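Long-range contacts in uncharacterized protein (Parabacteroides merdae, PDB 4R7F), which is of unknown function but carries a domain of the type 9 secretion system plug family and may therefore take part in protein secretion: residues 28-33 with 393-398; 185-190 with 372-377; 294-299 with 330-335; 305-310 with 322-327. All blocks are in the same frame, centred on the assembly; numbering follows the deposited sequence.

Contact 1 of 4, residues 28-33 with 393-398; sequences EPYIAL and VTTVRN
Thr395 OG1 is gripped from two directions: Tyr30 OH meets it across the contact at 2.8 Å, and the hydroxyl of Ser375, on the next strand, holds it within its own sheet. OG1 lies at the edge of the Tyr30 ring, in its plane. The ring is also covered on one face. Val393 CG2 sits 3.7 Å from the centroid of the Tyr30 ring, 16° off the normal, in a CH-pi contact, while its other methyl, CG1, comes within 3.7 Å of Tyr30 CD1. Wedging CG of Tyr30 between its own backbone N and carbonyl carbon (chi1 50°) is what swings the ring over this valine.

The side chains of Glu28 and Thr395 run toward each other from opposite directions, Glu28 CG lying 3.5 Å from Thr395 OG1 and Glu28 OE2 lying 3.6 Å from CG2 of that threonine. The Glu28 carboxylate is held chiefly by Asn189, which donates to OE1. Across the contact OE2 has a long salt bridge, 4.0 Å to Arg397 NH1. OE2 also lies very close to a carboxylate oxygen of Glu373, so one of these two acids may well hold a proton.

Strand 30-32 belongs to the N-terminal plug-protein domain and strand 389-397 to the edge of another sheet; the strands share no backbone bonds. The two sheets are therefore joined through side chains, with one short hydroxyl bond and a valine under a ring giving definition, and loosely placed charges adding what is probably a weaker, longer-range attraction.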
loop_
_atom_site.group_PDB
_atom_site.type_symbol
_atom_site.label_atom_id
_atom_site.label_comp_id
_atom_site.label_asym_id
_atom_site.label_seq_id
_atom_site.Cartn_x
_atom_site.Cartn_y
_atom_site.Cartn_z
ATOM N N GLU A 28 4.698 1.111 11.699
ATOM C CA GLU A 28 4.558 0.028 12.615
ATOM C C GLU A 28 5.542 0.207 13.750
ATOM O O GLU A 28 6.616 0.789 13.573
ATOM C CB GLU A 28 4.798 -1.279 11.897
ATOM C CG GLU A 28 3.942 -1.464 10.651
ATOM C CD GLU A 28 2.460 -1.615 10.927
ATOM O OE1 GLU A 28 2.068 -2.085 12.012
ATOM O OE2 GLU A 28 1.692 -1.281 10.015
ATOM N N PRO A 29 5.202 -0.324 14.921
ATOM C CA PRO A 29 6.065 -0.165 16.093
ATOM C C PRO A 29 7.226 -1.156 16.110
ATOM O O PRO A 29 7.336 -1.957 17.026
ATOM C CB PRO A 29 5.092 -0.434 17.249
ATOM C CG PRO A 29 4.142 -1.466 16.682
ATOM C CD PRO A 29 4.011 -1.155 15.221
ATOM N N TYR A 30 8.025 -1.145 15.056
ATOM C CA TYR A 30 9.280 -1.868 15.035
ATOM C C TYR A 30 10.333 -1.170 14.199
ATOM O O TYR A 30 10.029 -0.451 13.214
ATOM C CB TYR A 30 9.113 -3.335 14.574
ATOM C CG TYR A 30 8.347 -3.550 13.295
ATOM C CD1 TYR A 30 8.966 -3.448 12.055
ATOM C CD2 TYR A 30 7.000 -3.901 13.324
ATOM C CE1 TYR A 30 8.254 -3.661 10.862
ATOM C CE2 TYR A 30 6.272 -4.114 12.144
ATOM C CZ TYR A 30 6.893 -3.982 10.910
ATOM O OH TYR A 30 6.172 -4.229 9.751
ATOM N N ILE A 31 11.577 -1.414 14.609
ATOM C CA ILE A 31 12.763 -0.991 13.880
ATOM C C ILE A 31 13.814 -2.102 13.815
ATOM O O ILE A 31 13.760 -3.080 14.561
ATOM C CB ILE A 31 13.369 0.261 14.515
ATOM C CG1 ILE A 31 13.746 0.022 15.973
ATOM C CG2 ILE A 31 12.356 1.395 14.453
ATOM C CD1 ILE A 31 14.536 1.164 16.600
ATOM N N ALA A 32 14.765 -1.956 12.898
ATOM C CA ALA A 32 15.856 -2.923 12.755
ATOM C C ALA A 32 16.960 -2.590 13.719
ATOM O O ALA A 32 17.236 -1.417 13.935
ATOM C CB ALA A 32 16.404 -2.907 11.342
ATOM N N LEU A 33 17.575 -3.629 14.296
ATOM C CA LEU A 33 18.659 -3.501 15.278
ATOM C C LEU A 33 19.863 -2.689 14.758
ATOM O O LEU A 33 20.330 -1.754 15.423
ATOM C CB LEU A 33 19.120 -4.900 15.681
ATOM C CG LEU A 33 20.261 -5.024 16.669
ATOM C CD1 LEU A 33 19.875 -4.455 18.021
ATOM C CD2 LEU A 33 20.624 -6.490 16.790
ATOM N N VAL A 393 10.005 -9.811 10.591
ATOM C CA VAL A 393 8.739 -9.176 10.804
ATOM C C VAL A 393 8.297 -8.585 9.500
ATOM O O VAL A 393 9.115 -8.142 8.725
ATOM C CB VAL A 393 8.845 -8.124 11.930
ATOM C CG1 VAL A 393 9.832 -7.042 11.568
ATOM C CG2 VAL A 393 7.488 -7.509 12.210
ATOM N N THR A 394 7.001 -8.611 9.227
ATOM C CA THR A 394 6.464 -7.998 8.023
ATOM C C THR A 394 5.009 -7.600 8.266
ATOM O O THR A 394 4.347 -8.172 9.112
ATOM C CB THR A 394 6.552 -8.931 6.808
ATOM O OG1 THR A 394 6.310 -8.175 5.631
ATOM C CG2 THR A 394 5.507 -10.044 6.842
ATOM N N THR A 395 4.534 -6.581 7.566
ATOM C CA THR A 395 3.139 -6.181 7.649
ATOM C C THR A 395 2.577 -6.261 6.216
ATOM O O THR A 395 3.164 -5.718 5.313
ATOM C CB THR A 395 2.987 -4.771 8.266
ATOM O OG1 THR A 395 3.393 -4.785 9.649
ATOM C CG2 THR A 395 1.560 -4.343 8.202
ATOM N N VAL A 396 1.474 -6.975 6.022
ATOM C CA VAL A 396 0.871 -7.170 4.709
ATOM C C VAL A 396 -0.561 -6.604 4.713
ATOM O O VAL A 396 -1.257 -6.687 5.709
ATOM C CB VAL A 396 0.936 -8.668 4.309
ATOM C CG1 VAL A 396 0.337 -9.572 5.380
ATOM C CG2 VAL A 396 0.265 -8.916 2.976
ATOM N N ARG A 397 -0.955 -5.965 3.619
ATOM C CA ARG A 397 -2.307 -5.463 3.433
ATOM C C ARG A 397 -2.999 -6.220 2.278
ATOM O O ARG A 397 -2.356 -7.060 1.628
ATOM C CB ARG A 397 -2.228 -3.970 3.171
ATOM C CG ARG A 397 -2.021 -3.171 4.442
ATOM C CD ARG A 397 -1.335 -1.822 4.251
ATOM N NE ARG A 397 0.080 -1.862 4.674
ATOM C CZ ARG A 397 0.596 -1.286 5.766
ATOM N NH1 ARG A 397 -0.160 -0.567 6.588
ATOM N NH2 ARG A 397 1.897 -1.415 6.030
ATOM N N ASN A 398 -4.289 -5.945 2.029
ATOM C CA ASN A 398 -5.041 -6.507 0.857
ATOM C C ASN A 398 -5.775 -5.504 -0.066
ATOM O O ASN A 398 -5.217 -4.495 -0.503
ATOM C CB ASN A 398 -6.059 -7.542 1.335
ATOM C CG ASN A 398 -7.038 -6.970 2.337
ATOM O OD1 ASN A 398 -6.656 -6.199 3.205
ATOM N ND2 ASN A 398 -8.301 -7.338 2.214
#

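Contact 2 of 4, residues 185-190 with 372-377; sequences VYQDNR and NEYSIY
Gln187 runs alongside Tyr374, both side chains pointing the same way from the sheet. CB rests 3.8 Å from Tyr374 CE2. Because CG is swung opposite the backbone N (chi1 -176°), it lies 3.6 Å from that same carbon. CD then passes beside the phenol oxygen, and NE2 donates to Tyr374 OH at 3.1 Å, a bent bond (138°) that leaves the amide plane by 29°. The amide is fixed further by Asn193 on OE1 and the carbonyl of Pro219 on NE2, while Tyr374 OH also bonds Gln161. A leucine in place of Tyr374 would probably leave the amide of Gln187 and Gln161 without their shared hydroxyl and uncover the glutamine's methylenes.

On the other face Tyr186 turns its edge to the face of Tyr377 in an offset T-shape, centroids 5.4 Å apart. Where the first strand ends in a type I' turn, Asp188 OD1 receives Glu373 N at 2.9 Å, nearly along the C-O axis, and its side chain touches the magnesium ligand Asp271.

Tyr186 and Ser375 form the hydrogen-bonded pair, and strand 373-380 runs antiparallel between 181-187 and 389-397. Tyr374 meets Phe218 and Val163, on strands 207-219 and 160-168 of the facing sheet, as in a beta-sandwich.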
loop_
_atom_site.group_PDB
_atom_site.type_symbol
_atom_site.label_atom_id
_atom_site.label_comp_id
_atom_site.label_asym_id
_atom_site.label_seq_id
_atom_site.Cartn_x
_atom_site.Cartn_y
_atom_site.Cartn_z
ATOM N N VAL A 185 0.776 -13.060 15.054
ATOM C CA VAL A 185 0.116 -12.346 13.975
ATOM C C VAL A 185 -0.938 -11.388 14.527
ATOM O O VAL A 185 -1.819 -11.774 15.278
ATOM C CB VAL A 185 -0.495 -13.357 12.981
ATOM C CG1 VAL A 185 -1.203 -12.636 11.868
ATOM C CG2 VAL A 185 0.610 -14.241 12.410
ATOM N N TYR A 186 -0.848 -10.124 14.146
ATOM C CA TYR A 186 -1.722 -9.110 14.698
ATOM C C TYR A 186 -2.498 -8.464 13.589
ATOM O O TYR A 186 -1.913 -8.052 12.589
ATOM C CB TYR A 186 -0.899 -8.034 15.419
ATOM C CG TYR A 186 -0.076 -8.550 16.574
ATOM C CD1 TYR A 186 -0.619 -8.663 17.841
ATOM C CD2 TYR A 186 1.246 -8.892 16.418
ATOM C CE1 TYR A 186 0.128 -9.114 18.922
ATOM C CE2 TYR A 186 2.001 -9.360 17.490
ATOM C CZ TYR A 186 1.426 -9.461 18.754
ATOM O OH TYR A 186 2.141 -9.947 19.839
ATOM N N GLN A 187 -3.811 -8.361 13.781
ATOM C CA GLN A 187 -4.673 -7.646 12.858
ATOM C C GLN A 187 -4.815 -6.224 13.344
ATOM O O GLN A 187 -5.099 -6.003 14.531
ATOM C CB GLN A 187 -6.054 -8.290 12.819
ATOM C CG GLN A 187 -7.033 -7.714 11.822
ATOM C CD GLN A 187 -8.434 -8.319 11.964
ATOM O OE1 GLN A 187 -8.895 -8.550 13.055
ATOM N NE2 GLN A 187 -9.111 -8.567 10.843
ATOM N N ASP A 188 -4.612 -5.263 12.437
ATOM C CA ASP A 188 -4.776 -3.828 12.735
ATOM C C ASP A 188 -4.181 -3.437 14.103
ATOM O O ASP A 188 -4.797 -2.708 14.882
ATOM C CB ASP A 188 -6.250 -3.387 12.609
ATOM C CG ASP A 188 -6.839 -3.686 11.229
ATOM O OD1 ASP A 188 -6.077 -3.651 10.254
ATOM O OD2 ASP A 188 -8.050 -3.992 11.113
ATOM N N ASN A 189 -2.982 -3.949 14.382
ATOM C CA ASN A 189 -2.264 -3.634 15.609
ATOM C C ASN A 189 -3.013 -3.919 16.923
ATOM O O ASN A 189 -2.793 -3.239 17.923
ATOM C CB ASN A 189 -1.758 -2.183 15.514
ATOM C CG ASN A 189 -0.496 -2.093 14.651
ATOM O OD1 ASN A 189 0.563 -2.588 15.029
ATOM N ND2 ASN A 189 -0.627 -1.519 13.479
ATOM N N ARG A 190 -3.894 -4.921 16.891
ATOM C CA ARG A 190 -4.724 -5.287 18.036
ATOM C C ARG A 190 -4.105 -6.508 18.663
ATOM O O ARG A 190 -3.793 -7.496 17.963
ATOM C CB ARG A 190 -6.137 -5.642 17.604
ATOM C CG ARG A 190 -6.993 -4.437 17.258
ATOM C CD ARG A 190 -8.295 -4.821 16.543
ATOM N NE ARG A 190 -9.043 -5.815 17.307
ATOM C CZ ARG A 190 -10.089 -6.476 16.832
ATOM N NH1 ARG A 190 -10.502 -6.277 15.593
ATOM N NH2 ARG A 190 -10.725 -7.341 17.598
ATOM N N ASN A 372 -7.485 -4.355 5.594
ATOM C CA ASN A 372 -6.889 -4.498 6.932
ATOM C C ASN A 372 -5.419 -4.737 6.774
ATOM O O ASN A 372 -4.954 -5.065 5.686
ATOM C CB ASN A 372 -7.499 -5.686 7.674
ATOM C CG ASN A 372 -8.920 -5.426 8.106
ATOM O OD1 ASN A 372 -9.230 -4.416 8.764
ATOM N ND2 ASN A 372 -9.794 -6.309 7.722
ATOM N N GLU A 373 -4.675 -4.572 7.851
ATOM C CA GLU A 373 -3.263 -4.928 7.831
ATOM C C GLU A 373 -2.989 -6.035 8.838
ATOM O O GLU A 373 -3.694 -6.152 9.826
ATOM C CB GLU A 373 -2.394 -3.722 8.138
ATOM C CG GLU A 373 -2.486 -3.212 9.563
ATOM C CD GLU A 373 -1.843 -1.858 9.699
ATOM O OE1 GLU A 373 -2.386 -0.887 9.127
ATOM O OE2 GLU A 373 -0.802 -1.773 10.351
ATOM N N TYR A 374 -1.959 -6.830 8.577
ATOM C CA TYR A 374 -1.586 -7.931 9.436
ATOM C C TYR A 374 -0.096 -7.917 9.584
ATOM O O TYR A 374 0.608 -7.937 8.595
ATOM C CB TYR A 374 -1.996 -9.259 8.812
ATOM C CG TYR A 374 -3.466 -9.351 8.637
ATOM C CD1 TYR A 374 -4.085 -8.831 7.517
ATOM C CD2 TYR A 374 -4.262 -9.892 9.614
ATOM C CE1 TYR A 374 -5.465 -8.897 7.361
ATOM C CE2 TYR A 374 -5.641 -9.979 9.450
ATOM C CZ TYR A 374 -6.246 -9.468 8.342
ATOM O OH TYR A 374 -7.650 -9.499 8.238
ATOM N N SER A 375 0.376 -7.883 10.816
ATOM C CA SER A 375 1.808 -7.912 11.077
ATOM C C SER A 375 2.189 -9.306 11.622
ATOM O O SER A 375 1.569 -9.807 12.551
ATOM C CB SER A 375 2.189 -6.820 12.065
ATOM O OG SER A 375 1.717 -5.529 11.703
ATOM N N ILE A 376 3.200 -9.907 11.015
ATOM C CA ILE A 376 3.680 -11.253 11.303
ATOM C C ILE A 376 5.064 -11.100 11.904
ATOM O O ILE A 376 5.962 -10.553 11.274
ATOM C CB ILE A 376 3.770 -12.065 10.027
ATOM C CG1 ILE A 376 2.388 -12.116 9.372
ATOM C CG2 ILE A 376 4.277 -13.484 10.299
ATOM C CD1 ILE A 376 2.453 -12.499 7.922
ATOM N N TYR A 377 5.182 -11.497 13.162
ATOM C CA TYR A 377 6.405 -11.399 13.939
ATOM C C TYR A 377 6.916 -12.809 14.146
ATOM O O TYR A 377 6.184 -13.663 14.655
ATOM C CB TYR A 377 6.112 -10.818 15.333
ATOM C CG TYR A 377 5.775 -9.338 15.382
ATOM C CD1 TYR A 377 4.560 -8.857 14.936
ATOM C CD2 TYR A 377 6.672 -8.441 15.881
ATOM C CE1 TYR A 377 4.257 -7.494 14.987
ATOM C CE2 TYR A 377 6.387 -7.102 15.955
ATOM C CZ TYR A 377 5.175 -6.631 15.510
ATOM O OH TYR A 377 4.924 -5.285 15.595
HETATM O O HOH W 1 -1.055 -5.183 12.581
HETATM O O HOH W 2 2.445 -4.496 14.305
#

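Contact 3 of 4, residues 294-299 with 330-335; sequences HFTLAC and TKQYEK
Strands 294-298 and 332-335 run antiparallel, 169° between their directions, with Phe295-Lys335 and Leu297-Tyr333 as the hydrogen-bonded pairs; the bond from Leu297 N to Tyr333 O measures 2.8 Å. Leu297 and Tyr333 lie side by side, their CB atoms 4.0 Å apart, and the leucine's CD2 reaches CD2 of the ring. Cys299 SG comes to the edge of that ring, in its plane, 3.8 Å from Tyr333 CE2. At its far end the phenol oxygen bonds Leu302 N, which anchors the tip of the ring, and the Tyr326 ring meets the Tyr333 ring edge-to-face.

Phe295, Leu297 and Tyr333 face the interior of an immunoglobulin-like sandwich: Phe295 and Leu297 both touch Tyr348, and Phe295 also touches Leu309, on the opposing sheet. Where strand 332-340 begins, Lys331 and Gln332 together face Asn327 in a G1 beta bulge.

The other face is more polar. Thr296 CG2, anti to its own N (OG1 at chi1 -62°), presses on the amide of Gln332, 3.4 Å from CD. Glu334 stretches out from the sheet: Thr330 OG1 donates to its OE2 at 2.9 Å, and a water gives one hydrogen to Phe295 O at 2.9 Å and another to Glu334 OE1.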
loop_
_atom_site.group_PDB
_atom_site.type_symbol
_atom_site.label_atom_id
_atom_site.label_comp_id
_atom_site.label_asym_id
_atom_site.label_seq_id
_atom_site.Cartn_x
_atom_site.Cartn_y
_atom_site.Cartn_z
ATOM N N HIS A 294 -17.728 13.540 22.358
ATOM C CA HIS A 294 -18.863 12.742 22.750
ATOM C C HIS A 294 -19.233 11.772 21.660
ATOM O O HIS A 294 -19.608 12.186 20.551
ATOM C CB HIS A 294 -20.096 13.599 23.040
ATOM C CG HIS A 294 -19.897 14.587 24.133
ATOM N ND1 HIS A 294 -20.293 14.355 25.432
ATOM C CD2 HIS A 294 -19.331 15.814 24.126
ATOM C CE1 HIS A 294 -19.972 15.392 26.177
ATOM N NE2 HIS A 294 -19.370 16.281 25.413
ATOM N N PHE A 295 -19.163 10.485 22.005
ATOM C CA PHE A 295 -19.495 9.401 21.073
ATOM C C PHE A 295 -20.847 8.848 21.431
ATOM O O PHE A 295 -21.139 8.682 22.616
ATOM C CB PHE A 295 -18.503 8.249 21.189
ATOM C CG PHE A 295 -17.104 8.588 20.754
ATOM C CD1 PHE A 295 -16.259 9.285 21.588
ATOM C CD2 PHE A 295 -16.624 8.145 19.547
ATOM C CE1 PHE A 295 -14.971 9.549 21.204
ATOM C CE2 PHE A 295 -15.338 8.425 19.153
ATOM C CZ PHE A 295 -14.509 9.121 19.984
ATOM N N THR A 296 -21.625 8.507 20.409
ATOM C CA THR A 296 -22.954 7.970 20.580
ATOM C C THR A 296 -23.166 6.830 19.621
ATOM O O THR A 296 -22.986 7.023 18.418
ATOM C CB THR A 296 -24.021 9.055 20.299
ATOM O OG1 THR A 296 -23.871 10.119 21.246
ATOM C CG2 THR A 296 -25.381 8.496 20.470
ATOM N N LEU A 297 -23.533 5.650 20.140
ATOM C CA LEU A 297 -23.926 4.513 19.305
ATOM C C LEU A 297 -25.360 4.122 19.611
ATOM O O LEU A 297 -25.633 3.586 20.664
ATOM C CB LEU A 297 -22.987 3.319 19.505
ATOM C CG LEU A 297 -23.391 1.995 18.824
ATOM C CD1 LEU A 297 -23.404 2.136 17.307
ATOM C CD2 LEU A 297 -22.482 0.857 19.242
ATOM N N ALA A 298 -26.274 4.404 18.681
ATOM C CA ALA A 298 -27.711 4.164 18.888
ATOM C C ALA A 298 -28.109 2.759 18.465
ATOM O O ALA A 298 -28.173 2.471 17.311
ATOM C CB ALA A 298 -28.553 5.179 18.130
ATOM N N CYS A 299 -28.358 1.890 19.430
ATOM C CA CYS A 299 -28.864 0.571 19.172
ATOM C C CYS A 299 -29.336 0.103 20.492
ATOM O O CYS A 299 -29.074 0.765 21.526
ATOM C CB CYS A 299 -27.800 -0.356 18.595
ATOM S SG CYS A 299 -26.321 -0.530 19.587
ATOM N N THR A 330 -31.760 7.141 26.751
ATOM C CA THR A 330 -31.670 7.473 25.337
ATOM C C THR A 330 -31.622 6.278 24.434
ATOM O O THR A 330 -31.709 6.477 23.243
ATOM C CB THR A 330 -30.428 8.295 24.992
ATOM O OG1 THR A 330 -29.267 7.605 25.462
ATOM C CG2 THR A 330 -30.524 9.667 25.626
ATOM N N LYS A 331 -31.493 5.072 24.997
ATOM C CA LYS A 331 -31.193 3.832 24.268
ATOM C C LYS A 331 -29.937 3.893 23.384
ATOM O O LYS A 331 -29.957 3.552 22.192
ATOM C CB LYS A 331 -32.403 3.373 23.460
ATOM C CG LYS A 331 -33.683 3.223 24.270
ATOM C CD LYS A 331 -33.545 2.213 25.397
ATOM C CE LYS A 331 -34.730 2.323 26.361
ATOM N NZ LYS A 331 -34.509 1.526 27.606
ATOM N N GLN A 332 -28.837 4.309 23.994
ATOM C CA GLN A 332 -27.581 4.513 23.282
ATOM C C GLN A 332 -26.415 4.154 24.150
ATOM O O GLN A 332 -26.449 4.360 25.366
ATOM C CB GLN A 332 -27.438 5.964 22.918
ATOM C CG GLN A 332 -28.579 6.469 22.046
ATOM C CD GLN A 332 -28.484 7.948 21.814
ATOM O OE1 GLN A 332 -28.033 8.709 22.682
ATOM N NE2 GLN A 332 -28.914 8.369 20.652
ATOM N N TYR A 333 -25.383 3.618 23.528
ATOM C CA TYR A 333 -24.061 3.569 24.153
ATOM C C TYR A 333 -23.474 4.980 24.028
ATOM O O TYR A 333 -23.571 5.591 22.973
ATOM C CB TYR A 333 -23.183 2.538 23.442
ATOM C CG TYR A 333 -23.556 1.071 23.681
ATOM C CD1 TYR A 333 -23.060 0.384 24.779
ATOM C CD2 TYR A 333 -24.349 0.383 22.800
ATOM C CE1 TYR A 333 -23.387 -0.925 25.023
ATOM C CE2 TYR A 333 -24.662 -0.943 23.001
ATOM C CZ TYR A 333 -24.179 -1.608 24.114
ATOM O OH TYR A 333 -24.481 -2.954 24.338
ATOM N N GLU A 334 -22.901 5.509 25.102
ATOM C CA GLU A 334 -22.363 6.849 25.099
ATOM C C GLU A 334 -21.092 6.945 25.902
ATOM O O GLU A 334 -20.961 6.320 26.937
ATOM C CB GLU A 334 -23.378 7.851 25.662
ATOM C CG GLU A 334 -24.604 8.068 24.771
ATOM C CD GLU A 334 -25.550 9.177 25.256
ATOM O OE1 GLU A 334 -25.038 10.218 25.708
ATOM O OE2 GLU A 334 -26.804 9.025 25.144
ATOM N N LYS A 335 -20.165 7.760 25.412
ATOM C CA LYS A 335 -18.939 8.046 26.113
ATOM C C LYS A 335 -18.365 9.438 25.758
ATOM O O LYS A 335 -18.407 9.891 24.593
ATOM C CB LYS A 335 -17.911 6.935 25.839
ATOM C CG LYS A 335 -16.667 7.000 26.724
ATOM C CD LYS A 335 -15.795 5.759 26.571
ATOM C CE LYS A 335 -14.841 5.575 27.729
ATOM N NZ LYS A 335 -15.454 4.808 28.837
HETATM O O HOH W 3 -22.383 10.898 24.003
#

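Contact 4 of 4, residues 305-310 with 322-327; sequences GSVYLN and SKMGYN
Val307 and Met324 are joined by a backbone bond where residues 322-324 cross from one sheet of a beta-sandwich to the other: strand 305-310 pairs with 342-352, whereas strand 325-327 pairs with 332-340. The meeting is a single bridge, Tyr308 with Lys323. Met324 N donates to Val307 O at 2.8 Å and Leu309 N to Ser322 O at 2.9 Å, the second donor tilted 30° from the carbonyl plane.

Ring contacts centre on Tyr308. Lys323, its chain fully stretched from a CG anti to the backbone N (chi1 -172°), lies across one face, with CG 4.2 Å from the centroid of the Tyr308 ring in a CH-pi contact and CB 3.5 Å from CE2. At the ring's edge Ser322 OG approaches CD2 at 3.4 Å, held there by Val317 O and Asp319 N. A serine in place of Tyr308 would probably strip CB, CG and CD of Lys323 of the ring they lie against, leaving the chain freer to swing.

Apolar packing is lighter: the selenium of Met324, a selenomethionine, stands 4.5 Å from Val307 CG1. One water closes the pairing, accepting from Val307 N at 2.8 Å and donating to Met324 O at 2.6 Å.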
loop_
_atom_site.group_PDB
_atom_site.type_symbol
_atom_site.label_atom_id
_atom_site.label_comp_id
_atom_site.label_asym_id
_atom_site.label_seq_id
_atom_site.Cartn_x
_atom_site.Cartn_y
_atom_site.Cartn_z
ATOM N N GLY A 305 -22.443 -9.440 26.784
ATOM C CA GLY A 305 -21.153 -8.865 26.503
ATOM C C GLY A 305 -21.121 -7.394 26.742
ATOM O O GLY A 305 -22.124 -6.800 27.200
ATOM N N SER A 306 -19.975 -6.797 26.387
ATOM C CA SER A 306 -19.764 -5.359 26.541
ATOM C C SER A 306 -19.198 -4.742 25.281
ATOM O O SER A 306 -18.568 -5.427 24.478
ATOM C CB SER A 306 -18.862 -5.105 27.744
ATOM O OG SER A 306 -19.474 -5.616 28.928
ATOM N N VAL A 307 -19.463 -3.449 25.093
ATOM C CA VAL A 307 -19.003 -2.720 23.924
ATOM C C VAL A 307 -17.868 -1.820 24.340
ATOM O O VAL A 307 -17.935 -1.165 25.415
ATOM C CB VAL A 307 -20.125 -1.899 23.269
ATOM C CG1 VAL A 307 -19.623 -1.108 22.064
ATOM C CG2 VAL A 307 -21.225 -2.842 22.828
ATOM N N TYR A 308 -16.818 -1.831 23.514
ATOM C CA TYR A 308 -15.608 -1.056 23.719
ATOM C C TYR A 308 -15.280 -0.183 22.503
ATOM O O TYR A 308 -15.331 -0.617 21.350
ATOM C CB TYR A 308 -14.430 -1.972 23.955
ATOM C CG TYR A 308 -14.478 -2.755 25.225
ATOM C CD1 TYR A 308 -15.239 -3.928 25.317
ATOM C CD2 TYR A 308 -13.774 -2.337 26.351
ATOM C CE1 TYR A 308 -15.280 -4.657 26.474
ATOM C CE2 TYR A 308 -13.808 -3.082 27.510
ATOM C CZ TYR A 308 -14.579 -4.215 27.566
ATOM O OH TYR A 308 -14.639 -4.891 28.735
ATOM N N LEU A 309 -14.902 1.050 22.788
ATOM C CA LEU A 309 -14.425 1.966 21.766
ATOM C C LEU A 309 -12.983 1.578 21.485
ATOM O O LEU A 309 -12.209 1.282 22.378
ATOM C CB LEU A 309 -14.567 3.383 22.296
ATOM C CG LEU A 309 -14.359 4.615 21.439
ATOM C CD1 LEU A 309 -14.965 4.501 20.052
ATOM C CD2 LEU A 309 -14.969 5.778 22.222
ATOM N N ASN A 310 -12.655 1.449 20.224
ATOM C CA ASN A 310 -11.426 0.806 19.859
ATOM C C ASN A 310 -10.674 1.634 18.815
ATOM O O ASN A 310 -11.277 2.238 17.918
ATOM C CB ASN A 310 -11.742 -0.582 19.313
ATOM C CG ASN A 310 -10.509 -1.350 18.941
ATOM O OD1 ASN A 310 -10.235 -1.647 17.763
ATOM N ND2 ASN A 310 -9.727 -1.647 19.939
ATOM N N SER A 322 -11.871 2.060 28.066
ATOM C CA SER A 322 -12.395 2.128 26.698
ATOM C C SER A 322 -13.794 1.516 26.608
ATOM O O SER A 322 -14.484 1.656 25.611
ATOM C CB SER A 322 -11.440 1.435 25.753
ATOM O OG SER A 322 -11.305 0.054 26.104
ATOM N N LYS A 323 -14.207 0.837 27.670
ATOM C CA LYS A 323 -15.550 0.255 27.738
ATOM C C LYS A 323 -16.609 1.355 27.704
ATOM O O LYS A 323 -16.409 2.424 28.224
ATOM C CB LYS A 323 -15.685 -0.540 29.019
ATOM C CG LYS A 323 -16.965 -1.358 29.142
ATOM C CD LYS A 323 -16.809 -2.301 30.324
ATOM C CE LYS A 323 -18.099 -3.036 30.583
ATOM N NZ LYS A 323 -18.101 -3.695 31.899
HETATM N N MSE A 324 -17.722 1.075 27.063
HETATM C CA MSE A 324 -18.808 2.026 26.949
HETATM C C MSE A 324 -20.002 1.651 27.801
HETATM O O MSE A 324 -20.485 0.502 27.806
HETATM C CB MSE A 324 -19.146 2.026 25.473
HETATM C CG MSE A 324 -18.097 2.935 24.760
HETATM SE SE MSE A 324 -18.879 3.176 23.054
HETATM C CE MSE A 324 -19.657 4.918 23.392
ATOM N N GLY A 325 -20.504 2.640 28.515
ATOM C CA GLY A 325 -21.712 2.476 29.298
ATOM C C GLY A 325 -22.901 2.585 28.393
ATOM O O GLY A 325 -22.799 3.129 27.309
ATOM N N TYR A 326 -24.039 2.092 28.856
ATOM C CA TYR A 326 -25.276 2.155 28.062
ATOM C C TYR A 326 -26.252 3.068 28.767
ATOM O O TYR A 326 -26.532 2.926 29.945
ATOM C CB TYR A 326 -25.880 0.769 27.843
ATOM C CG TYR A 326 -26.977 0.781 26.814
ATOM C CD1 TYR A 326 -26.683 0.774 25.456
ATOM C CD2 TYR A 326 -28.311 0.846 27.195
ATOM C CE1 TYR A 326 -27.697 0.843 24.509
ATOM C CE2 TYR A 326 -29.321 0.908 26.258
ATOM C CZ TYR A 326 -29.015 0.920 24.919
ATOM O OH TYR A 326 -30.026 0.984 23.998
ATOM N N ASN A 327 -26.707 4.064 28.035
ATOM C CA ASN A 327 -27.693 4.980 28.495
ATOM C C ASN A 327 -29.100 4.441 28.176
ATOM O O ASN A 327 -29.570 4.536 27.043
ATOM C CB ASN A 327 -27.478 6.338 27.818
ATOM C CG ASN A 327 -28.439 7.395 28.331
ATOM O OD1 ASN A 327 -29.518 7.084 28.815
ATOM N ND2 ASN A 327 -28.015 8.610 28.308
HETATM O O HOH W 4 -20.639 -2.054 27.210
#

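Contacts 1 and 2 share the three-stranded sheet of 181-187, 373-380 and 389-397, their centres about 9 Å apart: contact 2 is the buried pairing inside it, contact 1 the surface meeting of its edge with the N-terminal domain. Tyr30 of contact 1 packs on the hydroxyl of Tyr377 in contact 2. Contacts 3 and 4, also about 9 Å apart and both partly buried, belong to another sandwich, tied by Lys335 NZ on Lys323 O and Tyr326 OH on Cys299 O. Regular backbone bonding marks contacts 2 and 3; contact 4 has just one bridge, and contact 1 relies on side chains alone. Arg190 packs on Asn310, bringing contacts 2 and 4 together.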